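Local structure of putative isomerase (Sinorhizobium meliloti, 2PPG) at residues G69-L74 against R78-I83; D90-R95 against D105-L110; L163-R168 against A172-A177; D252-V257 against V278-R283; H343-Q346 against F350-N353. The protein is a putative isomerase of the mandelate racemase/muconate lactonizing enzyme family in the enolase superfamily, with an N-terminal domain joined to a TIM-barrel-like domain. All blocks are in the same frame, centred on the assembly; numbering follows the deposited sequence.

In the fold
The five contacts follow one another along the chain, each closing before the next opens. Contacts 1 and 2 lie in the N-terminal domain, share helix 77-92 and have centres about 17 Å apart; both reach a second subunit. Contact 3 joins the loop after strand 155-161 to helix 168-180, contact 4 joins helices 251-260 and 274-282, and contact 5 joins strand 343-345, parallel to 155-161, to the residues at and after the end of helix 347-350. Contacts 3 and 5 have centres about 16 Å apart, contacts 2 and 3 about 46 Å. Subunit pairing thus involves the N-terminal contacts 1 and 2, while contacts 3 to 5 tie together strands and helices of the barrel.

Contact 1 of 5, residues G69-L74 against R78-I83; sequences GETYGL and RATMEI
Thr-71 OG1 is gripped from beyond the contact, by a hydrogen bond with Gly-294 O and a weak one with Asp-123 O, while the methyl on the same CB turns to Thr-80. The pair belongs to the strand-to-helix connection of the N-terminal domain: strand 66-72, outermost in its antiparallel sheet within this chain, leads through a short turn into helix 77-92. Thr-71 CG2 and Thr-80 CG2 approach tip to tip at 3.9 Å, and the segments bury just 71 Å² between them.

The torsions explain this division of labour. In Thr-71, OG1 lies anti to the backbone N (chi1 -178°), which leaves CG2 between the N and the carbonyl carbon and aimed at the helix. In Thr-80 it is the methyl that lies anti to the N, with the hydroxyl beside the N (chi1 -47°). Two methyls thus face each other, and the polar end of Thr-71 is spent on Gly-294, in the barrel part of the chain.

Helix 119-140 packs on both threonines, through Ala-127 on Thr-71 and Phe-120 on Thr-80, and the ring of Tyr-72 stacks with His-295. Within the helical segment, Glu-82 N is hydrogen-bonded to Arg-78 O at 3.0 Å. Across the contact, the nearest backbone atom of segment 69-74 is Tyr-72 O, 4.5 Å from Thr-80 OG1.

Contact 2 of 5, residues D90-R95 against D105-L110; sequences DFTIGR and DDLYDL
Two bends in the Arg-95 chain, at chi2 (-76°) and chi3 (-48°), fold it back so that its guanidinium meets Asp-106, while Phe-91 CG, beside its own backbone N, sets the ring against Leu-110. The contact is a helix-helix junction in the N-terminal domain, between the weakly bonded end of helix 77-92 and helix 100-109. A type II beta turn from Thr-92 to Arg-95 leads the chain out of the first helix, closed by Arg-95 N to Thr-92 O at 3.1 Å.

The polar half is a salt bridge. Arg-95 NH1 donates to Asp-106 OD2 over 2.7 Å, entering by the anti lone pair, and the oxygen lies close to the guanidinium plane. Arg-95 NH2 reaches the same Asp-106 OD2 at 3.4 Å, a weak bond. The two planes are twisted 39° apart, so this is no flat bidentate pair. Asp-106 OD1 instead serves Arg-45 of a second subunit, which puts this carboxylate between two cations and would probably favour its charged form.

The apolar half involves Phe-91, Leu-107 and Leu-110. Leu-110 CD2 sits over the face of the Phe-91 ring, 4.2 Å from its centroid, as a CH-pi contact. Leu-107 CD2 touches Phe-91 CB at 3.8 Å. Thr-92 OG1, hydrogen-bonded to Leu-88 O of its own helix, also rests 3.8 Å from Leu-107 CD1.

Contact 3 of 5, residues L163-R168 against A172-A177; sequences LPEDTR and AELAAA
Leu-163 and the helix residues Leu-174 and Ala-175 form the buried, packed part of this contact. Leu-163 points toward the helix, its CD2 standing 4.4 Å from Leu-174 CG and its CD1 4.5 Å from Ala-175 CB. A backbone bond supports the packing: Ala-172 N donates to Arg-168 O at 2.9 Å, with an N-H...O angle of 160°, in the opening turn of helix 168-180. Just ahead of it Thr-167 takes the N-cap position, its OG1 bonded to Lys-170 N.

Leu-174 holds CG anti to its own N (chi1 -167°), which carries CD2 out over the incoming loop. On the exposed side Pro-164, the centre of an inverse gamma turn, meets that methyl, with Pro-164 CD 3.8 Å from Leu-174 CD2. Glu-165 touches it more loosely, its CG staying 4.4 Å from Leu-174 CD2. Arg-168 has its CB directed away from 172-177, and its NE forms a salt bridge with Asp-195.

The loop from strand 155-161 into the capped start of helix 168-180 is the first half of the beta-alpha-beta crossover to strand 185-189, as in a TIM barrel.

Contact 4 of 5, residues D252-V257 against V278-R283; sequences DGLARV and VPRVAR
Asp-252 and Ala-255, one helical turn apart on helix 251-260, meet the Arg-283 guanidinium from two directions: the carboxylate at its edge, the methyl over one face. Arg-283 follows the end of helix 274-282, and bends at chi2 and chi3 fold its chain back across the gap between these two successive outer helices of the TIM-barrel-like domain.

At the edge, Asp-252 OD1 forms a salt bridge with Arg-283 NH1. The modelled 2.4 Å is very short, so its exact length is doubtful at this resolution. A weak second bond runs from Arg-283 NH2 to the same Asp-252 OD1 at 3.3 Å. Carboxylate and guanidinium planes are 48° apart, which fits one shared oxygen better than a two-oxygen fork.

Ala-255 CB lies 3.4 Å from Arg-283 NH2. The CA atoms of Ala-255 and Arg-283 are 5.9 Å apart, consistent with a small side chain between the two backbones.

Deeper in, Leu-254 and Arg-280 cross at about a right angle, Leu-254 CD2 4.0 Å from Arg-280 CG. The Arg-280 tip is bound elsewhere, by NH1 to Asp-276 O and NH2 to Thr-248 O.

Arg-280 thus lends its aliphatic stem to this interface, whereas Arg-283 lends its charge, which Asp-252 probably offsets at least in part.

Contact 5 of 5, residues H343-Q346 against F350-N353; sequences HEFQ and FEPN
Aromatic contact comes first: Phe-345 turns an edge toward the face of the Phe-350 ring in an offset edge-to-face (T-shaped) pair, with centroids 5.5 Å apart and planes at 72°. Phe-345 CE1 makes the closest approach, 3.6 Å from Phe-350 CG and 3.4 Å from Phe-350 CB. Both residues carry CG anti to the backbone N, and the Phe-345 ring is thereby swung forward from its strand to the residue four places past Gln-346. The Phe-345 ring also meets that of Phe-183, with planes at about 10°.

Backbone hydrogen bonding supplies the second kind. Phe-350 N donates to Gln-346 O over 2.9 Å, an almost linear bond at 170°. Gln-346 is the N-cap of the short helix 347-350, so this link spans that helix from its N-cap to its last residue.

Polar side chains form the third group. His-343 ND1 donates to Glu-344 O at 2.9 Å with the acceptor close to the ring plane, and Tyr-368 OH bonds to that carbonyl as well. Gln-346 NE2 is held by Ala-319 O. Glu-351, bent at chi2, brings OE1 to 3.8 Å from Phe-345 CZ, while its OE2 makes a salt bridge with Arg-354.

Strand 343-345 is a parallel barrel strand beside 155-161, with backbone bonds from Phe-345 to Tyr-159 and Ser-161. The chemistry therefore implies a division: carbon-rich rings and one nearly straight N-H...O hydrogen bond join the strand end to the helix and the residues after it, whereas the polar tips of Gln-346 and Glu-351 find their stronger partners outside the contact.

Contact 1 of 5, residues G69-L74 against R78-I83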
# COMPACT_ATOMS: atom_id res chain seq x y z
N GLY A 69 -34.21 -29.37 9.10
CA GLY A 69 -33.41 -28.17 9.13
C GLY A 69 -34.11 -27.11 9.96
O GLY A 69 -35.20 -27.34 10.47
N GLU A 70 -33.50 -25.95 10.08
CA GLU A 70 -33.98 -24.94 10.98
C GLU A 70 -33.20 -23.65 10.78
O GLU A 70 -31.97 -23.65 10.63
CB GLU A 70 -33.83 -25.42 12.43
CG GLU A 70 -34.51 -24.51 13.47
CD GLU A 70 -34.08 -24.78 14.92
OE1 GLU A 70 -33.16 -25.60 15.15
OE2 GLU A 70 -34.68 -24.19 15.84
N THR A 71 -33.91 -22.54 10.75
CA THR A 71 -33.26 -21.24 10.67
C THR A 71 -33.92 -20.29 11.67
O THR A 71 -34.71 -20.73 12.50
CB THR A 71 -33.28 -20.71 9.22
OG1 THR A 71 -32.60 -19.45 9.15
CG2 THR A 71 -34.73 -20.59 8.70
N TYR A 72 -33.55 -19.02 11.64
CA TYR A 72 -34.13 -18.01 12.52
C TYR A 72 -35.58 -17.82 12.15
O TYR A 72 -35.95 -18.00 10.98
CB TYR A 72 -33.45 -16.66 12.34
CG TYR A 72 -32.23 -16.47 13.19
CD1 TYR A 72 -31.15 -17.36 13.14
CD2 TYR A 72 -32.13 -15.38 14.02
CE1 TYR A 72 -30.01 -17.17 13.92
CE2 TYR A 72 -31.01 -15.18 14.80
CZ TYR A 72 -29.95 -16.07 14.74
OH TYR A 72 -28.86 -15.82 15.54
N GLY A 73 -36.37 -17.46 13.15
CA GLY A 73 -37.77 -17.11 12.95
C GLY A 73 -38.21 -16.09 13.96
O GLY A 73 -39.40 -15.90 14.18
N LEU A 74 -37.24 -15.45 14.60
CA LEU A 74 -37.46 -14.40 15.58
C LEU A 74 -38.45 -13.34 15.11
O LEU A 74 -39.37 -12.99 15.83
CB LEU A 74 -36.13 -13.74 15.92
CG LEU A 74 -35.34 -14.15 17.17
CD1 LEU A 74 -35.74 -15.52 17.73
CD2 LEU A 74 -33.85 -14.06 16.91
N ARG A 78 -42.86 -15.75 8.57
CA ARG A 78 -43.64 -16.11 7.38
C ARG A 78 -42.98 -15.62 6.10
O ARG A 78 -43.30 -16.10 5.00
CB ARG A 78 -45.05 -15.55 7.46
CG ARG A 78 -45.98 -16.24 8.44
CD ARG A 78 -47.42 -15.84 8.18
NE ARG A 78 -48.26 -16.16 9.31
CZ ARG A 78 -48.57 -15.31 10.29
NH1 ARG A 78 -48.11 -14.06 10.27
NH2 ARG A 78 -49.35 -15.71 11.28
N ALA A 79 -42.07 -14.66 6.24
CA ALA A 79 -41.28 -14.20 5.10
C ALA A 79 -40.34 -15.32 4.65
O ALA A 79 -40.34 -15.72 3.49
CB ALA A 79 -40.52 -12.95 5.45
N THR A 80 -39.56 -15.84 5.59
CA THR A 80 -38.62 -16.92 5.31
C THR A 80 -39.32 -18.15 4.75
O THR A 80 -38.87 -18.71 3.75
CB THR A 80 -37.88 -17.30 6.57
OG1 THR A 80 -37.43 -16.09 7.20
CG2 THR A 80 -36.70 -18.21 6.25
N MSE A 81 -40.42 -18.55 5.38
CA MSE A 81 -41.20 -19.69 4.91
C MSE A 81 -41.78 -19.45 3.53
O MSE A 81 -41.91 -20.39 2.74
CB MSE A 81 -42.30 -20.04 5.90
CG MSE A 81 -41.75 -20.51 7.23
SE MSE A 81 -43.08 -21.11 8.54
CE MSE A 81 -44.15 -19.48 8.66
N GLU A 82 -42.12 -18.20 3.23
CA GLU A 82 -42.67 -17.87 1.92
C GLU A 82 -41.61 -18.10 0.84
O GLU A 82 -41.87 -18.72 -0.20
CB GLU A 82 -43.18 -16.43 1.90
CG GLU A 82 -43.88 -16.02 0.63
CD GLU A 82 -45.14 -16.82 0.35
OE1 GLU A 82 -45.53 -17.65 1.21
OE2 GLU A 82 -45.75 -16.63 -0.74
N ILE A 83 -40.40 -17.62 1.11
CA ILE A 83 -39.26 -17.84 0.22
C ILE A 83 -39.09 -19.34 -0.04
O ILE A 83 -38.95 -19.77 -1.19
CB ILE A 83 -37.96 -17.23 0.82
CG1 ILE A 83 -38.09 -15.70 0.97
CG2 ILE A 83 -36.75 -17.60 -0.02
CD1 ILE A 83 -37.02 -15.06 1.86

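Contact 2 of 5, residues D90-R95 against D105-L110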
# COMPACT_ATOMS: atom_id res chain seq x y z
N ASP A 90 -39.76 -25.98 -5.09
CA ASP A 90 -39.89 -26.58 -6.41
C ASP A 90 -38.59 -26.66 -7.19
O ASP A 90 -38.51 -27.35 -8.21
CB ASP A 90 -40.99 -25.87 -7.22
CG ASP A 90 -42.38 -26.19 -6.69
OD1 ASP A 90 -42.64 -27.38 -6.42
OD2 ASP A 90 -43.21 -25.27 -6.54
N PHE A 91 -37.55 -25.99 -6.70
CA PHE A 91 -36.22 -26.14 -7.30
C PHE A 91 -35.36 -27.11 -6.53
O PHE A 91 -34.24 -27.40 -6.94
CB PHE A 91 -35.54 -24.78 -7.48
CG PHE A 91 -36.15 -23.98 -8.57
CD1 PHE A 91 -35.89 -24.30 -9.90
CD2 PHE A 91 -37.03 -22.94 -8.29
CE1 PHE A 91 -36.48 -23.58 -10.93
CE2 PHE A 91 -37.61 -22.20 -9.31
CZ PHE A 91 -37.34 -22.53 -10.63
N THR A 92 -35.90 -27.62 -5.43
CA THR A 92 -35.20 -28.61 -4.62
C THR A 92 -35.80 -30.02 -4.79
O THR A 92 -35.06 -31.01 -4.84
CB THR A 92 -35.17 -28.18 -3.14
OG1 THR A 92 -34.84 -26.78 -3.07
CG2 THR A 92 -34.13 -28.99 -2.35
N ILE A 93 -37.12 -30.10 -4.92
CA ILE A 93 -37.77 -31.36 -5.29
C ILE A 93 -37.09 -31.94 -6.53
O ILE A 93 -36.76 -31.20 -7.46
CB ILE A 93 -39.27 -31.16 -5.56
CG1 ILE A 93 -40.00 -30.75 -4.27
CG2 ILE A 93 -39.91 -32.42 -6.13
CD1 ILE A 93 -41.42 -30.19 -4.51
N GLY A 94 -36.86 -33.25 -6.55
CA GLY A 94 -36.21 -33.91 -7.67
C GLY A 94 -34.69 -34.04 -7.57
O GLY A 94 -34.09 -34.83 -8.29
N ARG A 95 -34.06 -33.25 -6.70
CA ARG A 95 -32.61 -33.31 -6.53
C ARG A 95 -32.21 -34.37 -5.53
O ARG A 95 -33.04 -34.86 -4.76
CB ARG A 95 -32.02 -31.96 -6.10
CG ARG A 95 -32.51 -30.74 -6.88
CD ARG A 95 -31.87 -30.62 -8.24
NE ARG A 95 -30.42 -30.79 -8.20
CZ ARG A 95 -29.54 -29.79 -8.28
NH1 ARG A 95 -29.95 -28.52 -8.39
NH2 ARG A 95 -28.25 -30.05 -8.25
N ASP A 105 -25.72 -23.72 -4.11
CA ASP A 105 -25.24 -22.78 -5.12
C ASP A 105 -26.28 -22.53 -6.21
O ASP A 105 -26.50 -21.39 -6.59
CB ASP A 105 -23.94 -23.27 -5.74
CG ASP A 105 -22.75 -23.15 -4.79
OD1 ASP A 105 -22.78 -22.27 -3.91
OD2 ASP A 105 -21.80 -23.95 -4.92
N ASP A 106 -26.90 -23.59 -6.71
CA ASP A 106 -27.97 -23.46 -7.71
C ASP A 106 -29.06 -22.51 -7.25
O ASP A 106 -29.48 -21.66 -8.02
CB ASP A 106 -28.57 -24.82 -8.04
CG ASP A 106 -27.66 -25.66 -8.93
OD1 ASP A 106 -26.60 -25.15 -9.36
OD2 ASP A 106 -28.00 -26.84 -9.20
N LEU A 107 -29.49 -22.65 -5.99
CA LEU A 107 -30.58 -21.85 -5.42
C LEU A 107 -30.14 -20.42 -5.13
O LEU A 107 -30.91 -19.47 -5.21
CB LEU A 107 -31.06 -22.47 -4.11
CG LEU A 107 -31.64 -23.89 -4.02
CD1 LEU A 107 -32.07 -24.22 -2.57
CD2 LEU A 107 -32.79 -24.09 -5.00
N TYR A 108 -28.88 -20.29 -4.78
CA TYR A 108 -28.31 -18.99 -4.55
C TYR A 108 -28.17 -18.23 -5.88
O TYR A 108 -28.50 -17.04 -5.97
CB TYR A 108 -26.98 -19.18 -3.86
CG TYR A 108 -26.25 -17.92 -3.54
CD1 TYR A 108 -26.25 -17.41 -2.25
CD2 TYR A 108 -25.52 -17.26 -4.52
CE1 TYR A 108 -25.55 -16.27 -1.93
CE2 TYR A 108 -24.81 -16.11 -4.21
CZ TYR A 108 -24.84 -15.62 -2.92
OH TYR A 108 -24.15 -14.48 -2.61
N ASP A 109 -27.72 -18.92 -6.92
CA ASP A 109 -27.64 -18.33 -8.25
C ASP A 109 -29.00 -17.88 -8.79
O ASP A 109 -29.06 -17.05 -9.70
CB ASP A 109 -26.99 -19.31 -9.23
CG ASP A 109 -25.50 -19.50 -8.97
OD1 ASP A 109 -24.90 -18.67 -8.25
OD2 ASP A 109 -24.92 -20.49 -9.48
N LEU A 110 -30.08 -18.42 -8.23
CA LEU A 110 -31.43 -18.08 -8.65
C LEU A 110 -31.79 -16.59 -8.45
O LEU A 110 -32.60 -16.03 -9.20
CB LEU A 110 -32.43 -18.97 -7.91
CG LEU A 110 -33.28 -20.00 -8.66
CD1 LEU A 110 -32.72 -20.45 -10.03
CD2 LEU A 110 -33.56 -21.19 -7.76

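Contact 3 of 5, residues L163-R168 against A172-A177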
# COMPACT_ATOMS: atom_id res chain seq x y z
N LEU A 163 -25.61 -13.94 31.22
CA LEU A 163 -25.87 -14.10 32.64
C LEU A 163 -27.05 -13.24 33.00
O LEU A 163 -26.87 -12.09 33.37
CB LEU A 163 -24.66 -13.66 33.44
CG LEU A 163 -23.34 -14.33 33.07
CD1 LEU A 163 -22.19 -13.60 33.73
CD2 LEU A 163 -23.37 -15.81 33.46
N PRO A 164 -28.27 -13.79 32.86
CA PRO A 164 -29.48 -13.00 33.13
C PRO A 164 -29.78 -12.85 34.63
O PRO A 164 -30.47 -13.70 35.21
CB PRO A 164 -30.60 -13.79 32.42
CG PRO A 164 -29.93 -15.02 31.80
CD PRO A 164 -28.59 -15.17 32.45
N GLU A 165 -29.24 -11.80 35.25
CA GLU A 165 -29.61 -11.41 36.62
C GLU A 165 -29.49 -9.90 36.78
O GLU A 165 -28.75 -9.24 36.03
CB GLU A 165 -28.77 -12.14 37.68
CG GLU A 165 -29.27 -13.56 38.05
CD GLU A 165 -30.39 -13.57 39.09
OE1 GLU A 165 -30.95 -12.48 39.41
OE2 GLU A 165 -30.72 -14.67 39.59
N ASP A 166 -30.21 -9.35 37.76
CA ASP A 166 -30.41 -7.90 37.90
C ASP A 166 -29.18 -7.10 38.35
O ASP A 166 -29.02 -5.94 37.99
CB ASP A 166 -31.57 -7.59 38.85
CG ASP A 166 -32.86 -8.30 38.47
OD1 ASP A 166 -33.15 -8.45 37.27
OD2 ASP A 166 -33.59 -8.69 39.41
N THR A 167 -28.32 -7.71 39.16
CA THR A 167 -27.16 -7.00 39.68
C THR A 167 -25.84 -7.65 39.25
O THR A 167 -25.79 -8.85 38.93
CB THR A 167 -27.18 -6.86 41.23
OG1 THR A 167 -26.98 -8.14 41.84
CG2 THR A 167 -28.51 -6.28 41.73
N ARG A 168 -24.79 -6.84 39.26
CA ARG A 168 -23.43 -7.30 39.01
C ARG A 168 -23.10 -8.56 39.83
O ARG A 168 -22.73 -9.59 39.27
CB ARG A 168 -22.45 -6.18 39.33
CG ARG A 168 -21.26 -6.12 38.43
CD ARG A 168 -20.81 -4.70 38.20
NE ARG A 168 -20.70 -3.96 39.46
CZ ARG A 168 -19.61 -3.93 40.22
NH1 ARG A 168 -18.51 -4.60 39.86
NH2 ARG A 168 -19.60 -3.22 41.34
N ALA A 172 -22.35 -12.47 38.78
CA ALA A 172 -21.11 -13.13 39.17
C ALA A 172 -21.42 -14.44 39.83
O ALA A 172 -20.76 -15.45 39.58
CB ALA A 172 -20.30 -12.24 40.10
N GLU A 173 -22.44 -14.43 40.69
CA GLU A 173 -22.84 -15.65 41.38
C GLU A 173 -23.34 -16.70 40.40
O GLU A 173 -23.05 -17.88 40.57
CB GLU A 173 -23.89 -15.37 42.46
CG GLU A 173 -23.28 -15.08 43.81
CD GLU A 173 -22.28 -16.16 44.24
OE1 GLU A 173 -22.67 -17.35 44.27
OE2 GLU A 173 -21.12 -15.81 44.57
N LEU A 174 -24.07 -16.26 39.38
CA LEU A 174 -24.53 -17.17 38.35
C LEU A 174 -23.33 -17.80 37.67
O LEU A 174 -23.25 -19.02 37.54
CB LEU A 174 -25.45 -16.49 37.34
CG LEU A 174 -26.21 -17.47 36.43
CD1 LEU A 174 -26.71 -18.69 37.22
CD2 LEU A 174 -27.36 -16.80 35.70
N ALA A 175 -22.37 -16.97 37.26
CA ALA A 175 -21.14 -17.49 36.68
C ALA A 175 -20.59 -18.60 37.57
O ALA A 175 -20.34 -19.71 37.09
CB ALA A 175 -20.10 -16.39 36.53
N ALA A 176 -20.44 -18.28 38.86
CA ALA A 176 -19.85 -19.19 39.85
C ALA A 176 -20.57 -20.54 39.94
O ALA A 176 -19.93 -21.57 40.18
CB ALA A 176 -19.79 -18.51 41.22
N ALA A 177 -21.89 -20.52 39.76
CA ALA A 177 -22.69 -21.74 39.76
C ALA A 177 -22.32 -22.65 38.59
O ALA A 177 -22.06 -23.84 38.78
CB ALA A 177 -24.16 -21.40 39.71

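Contact 4 of 5, residues D252-V257 against V278-R283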
# COMPACT_ATOMS: atom_id res chain seq x y z
N ASP A 252 -13.27 -0.51 8.38
CA ASP A 252 -12.14 0.32 8.78
C ASP A 252 -12.00 0.43 10.29
O ASP A 252 -10.89 0.37 10.82
CB ASP A 252 -12.29 1.74 8.22
CG ASP A 252 -12.05 1.80 6.73
OD1 ASP A 252 -10.99 1.32 6.28
OD2 ASP A 252 -12.91 2.34 6.03
N GLY A 253 -13.12 0.63 10.97
CA GLY A 253 -13.12 0.76 12.43
C GLY A 253 -12.67 -0.52 13.10
O GLY A 253 -11.86 -0.50 14.02
N LEU A 254 -13.19 -1.65 12.62
CA LEU A 254 -12.80 -2.96 13.13
C LEU A 254 -11.30 -3.21 12.94
O LEU A 254 -10.61 -3.70 13.85
CB LEU A 254 -13.62 -4.05 12.44
CG LEU A 254 -13.44 -5.49 12.90
CD1 LEU A 254 -14.07 -5.67 14.27
CD2 LEU A 254 -14.05 -6.47 11.90
N ALA A 255 -10.79 -2.87 11.75
CA ALA A 255 -9.37 -3.03 11.46
C ALA A 255 -8.50 -2.24 12.45
O ALA A 255 -7.50 -2.75 12.94
CB ALA A 255 -9.07 -2.63 10.03
N ARG A 256 -8.92 -1.01 12.74
CA ARG A 256 -8.19 -0.12 13.63
C ARG A 256 -8.24 -0.59 15.09
O ARG A 256 -7.24 -0.48 15.79
CB ARG A 256 -8.71 1.31 13.51
CG ARG A 256 -8.46 2.15 14.76
CD ARG A 256 -7.10 2.85 14.76
NE ARG A 256 -7.22 4.24 14.34
CZ ARG A 256 -6.62 4.77 13.28
NH1 ARG A 256 -6.81 6.05 12.99
NH2 ARG A 256 -5.81 4.04 12.52
N VAL A 257 -9.39 -1.09 15.52
CA VAL A 257 -9.54 -1.70 16.85
C VAL A 257 -8.63 -2.92 16.96
O VAL A 257 -7.85 -3.04 17.92
CB VAL A 257 -11.01 -2.14 17.12
CG1 VAL A 257 -11.10 -2.79 18.46
CG2 VAL A 257 -11.96 -0.97 17.09
N VAL A 278 -14.15 -12.38 3.50
CA VAL A 278 -12.99 -11.91 2.75
C VAL A 278 -12.49 -10.49 3.11
O VAL A 278 -11.32 -10.32 3.45
CB VAL A 278 -13.25 -12.02 1.23
CG1 VAL A 278 -12.06 -11.52 0.43
CG2 VAL A 278 -13.58 -13.45 0.88
N PRO A 279 -13.38 -9.48 3.04
CA PRO A 279 -12.93 -8.13 3.34
C PRO A 279 -12.38 -7.99 4.74
O PRO A 279 -11.39 -7.28 4.94
CB PRO A 279 -14.21 -7.31 3.20
CG PRO A 279 -15.03 -8.10 2.21
CD PRO A 279 -14.81 -9.50 2.67
N ARG A 280 -12.98 -8.67 5.71
CA ARG A 280 -12.51 -8.57 7.09
C ARG A 280 -11.14 -9.22 7.32
O ARG A 280 -10.34 -8.69 8.10
CB ARG A 280 -13.55 -9.10 8.08
CG ARG A 280 -14.75 -8.16 8.33
CD ARG A 280 -15.83 -8.29 7.25
NE ARG A 280 -17.03 -7.51 7.53
CZ ARG A 280 -18.06 -7.38 6.70
NH1 ARG A 280 -18.05 -7.98 5.52
NH2 ARG A 280 -19.11 -6.65 7.04
N VAL A 281 -10.84 -10.35 6.66
CA VAL A 281 -9.51 -10.95 6.82
C VAL A 281 -8.48 -10.17 6.01
O VAL A 281 -7.35 -9.97 6.46
CB VAL A 281 -9.44 -12.48 6.51
CG1 VAL A 281 -10.79 -13.14 6.68
CG2 VAL A 281 -8.85 -12.75 5.14
N ALA A 282 -8.90 -9.68 4.84
CA ALA A 282 -8.06 -8.83 4.01
C ALA A 282 -7.54 -7.65 4.81
O ALA A 282 -6.39 -7.28 4.69
CB ALA A 282 -8.82 -8.35 2.77
N ARG A 283 -8.39 -7.06 5.65
CA ARG A 283 -7.96 -5.93 6.48
C ARG A 283 -7.31 -6.33 7.81
O ARG A 283 -7.10 -5.48 8.67
CB ARG A 283 -9.11 -4.95 6.72
CG ARG A 283 -9.47 -4.10 5.51
CD ARG A 283 -8.39 -3.05 5.18
NE ARG A 283 -8.08 -2.12 6.28
CZ ARG A 283 -8.84 -1.07 6.62
NH1 ARG A 283 -9.97 -0.83 5.96
NH2 ARG A 283 -8.48 -0.27 7.63

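Contact 5 of 5, residues H343-Q346 against F350-N353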
# COMPACT_ATOMS: atom_id res chain seq x y z
N HIS A 343 -17.02 -23.42 21.50
CA HIS A 343 -18.35 -23.22 20.93
C HIS A 343 -19.23 -22.58 21.99
O HIS A 343 -19.28 -23.05 23.13
CB HIS A 343 -18.93 -24.56 20.50
CG HIS A 343 -20.13 -24.47 19.61
ND1 HIS A 343 -21.36 -24.01 20.05
CD2 HIS A 343 -20.30 -24.82 18.31
CE1 HIS A 343 -22.23 -24.06 19.05
NE2 HIS A 343 -21.61 -24.55 17.99
N GLU A 344 -19.91 -21.49 21.63
CA GLU A 344 -20.84 -20.83 22.54
C GLU A 344 -21.91 -21.79 23.07
O GLU A 344 -22.40 -22.66 22.35
CB GLU A 344 -21.51 -19.64 21.84
CG GLU A 344 -22.33 -18.76 22.76
CD GLU A 344 -22.94 -17.54 22.07
OE1 GLU A 344 -23.09 -17.55 20.83
OE2 GLU A 344 -23.30 -16.58 22.77
N PHE A 345 -22.28 -21.62 24.34
CA PHE A 345 -23.33 -22.42 24.96
C PHE A 345 -24.30 -21.54 25.75
O PHE A 345 -23.97 -21.02 26.83
CB PHE A 345 -22.72 -23.51 25.83
CG PHE A 345 -23.70 -24.20 26.75
CD1 PHE A 345 -24.81 -24.87 26.25
CD2 PHE A 345 -23.47 -24.22 28.12
CE1 PHE A 345 -25.68 -25.53 27.11
CE2 PHE A 345 -24.35 -24.89 28.98
CZ PHE A 345 -25.45 -25.54 28.47
N GLN A 346 -25.49 -21.39 25.18
CA GLN A 346 -26.61 -20.70 25.81
C GLN A 346 -27.32 -21.67 26.75
O GLN A 346 -28.30 -22.31 26.36
CB GLN A 346 -27.59 -20.22 24.75
CG GLN A 346 -27.00 -19.33 23.66
CD GLN A 346 -27.13 -17.85 23.98
OE1 GLN A 346 -27.84 -17.47 24.90
NE2 GLN A 346 -26.44 -17.01 23.21
N PHE A 350 -30.65 -23.99 26.09
CA PHE A 350 -30.39 -25.41 25.91
C PHE A 350 -31.16 -26.27 26.90
O PHE A 350 -31.79 -27.25 26.51
CB PHE A 350 -28.88 -25.70 26.01
CG PHE A 350 -28.47 -27.08 25.54
CD1 PHE A 350 -28.22 -27.32 24.20
CD2 PHE A 350 -28.34 -28.13 26.44
CE1 PHE A 350 -27.85 -28.58 23.75
CE2 PHE A 350 -27.98 -29.39 26.01
CZ PHE A 350 -27.73 -29.63 24.66
N GLU A 351 -31.11 -25.90 28.18
CA GLU A 351 -31.72 -26.72 29.22
C GLU A 351 -33.23 -26.93 29.12
O GLU A 351 -33.69 -28.07 29.11
CB GLU A 351 -31.35 -26.25 30.63
CG GLU A 351 -30.46 -27.23 31.37
CD GLU A 351 -29.02 -27.15 30.92
OE1 GLU A 351 -28.63 -26.05 30.46
OE2 GLU A 351 -28.28 -28.16 31.03
N PRO A 352 -34.00 -25.83 29.06
CA PRO A 352 -35.44 -26.05 28.93
C PRO A 352 -35.82 -26.65 27.57
O PRO A 352 -36.95 -27.11 27.40
CB PRO A 352 -36.03 -24.64 29.08
CG PRO A 352 -34.92 -23.71 28.73
CD PRO A 352 -33.65 -24.40 29.13
N ASN A 353 -34.90 -26.66 26.62
CA ASN A 353 -35.24 -27.12 25.28
C ASN A 353 -34.97 -28.60 25.06
O ASN A 353 -35.30 -29.15 24.01
CB ASN A 353 -34.53 -26.28 24.22
CG ASN A 353 -35.22 -24.94 23.98
OD1 ASN A 353 -36.18 -24.59 24.66
ND2 ASN A 353 -34.73 -24.20 23.01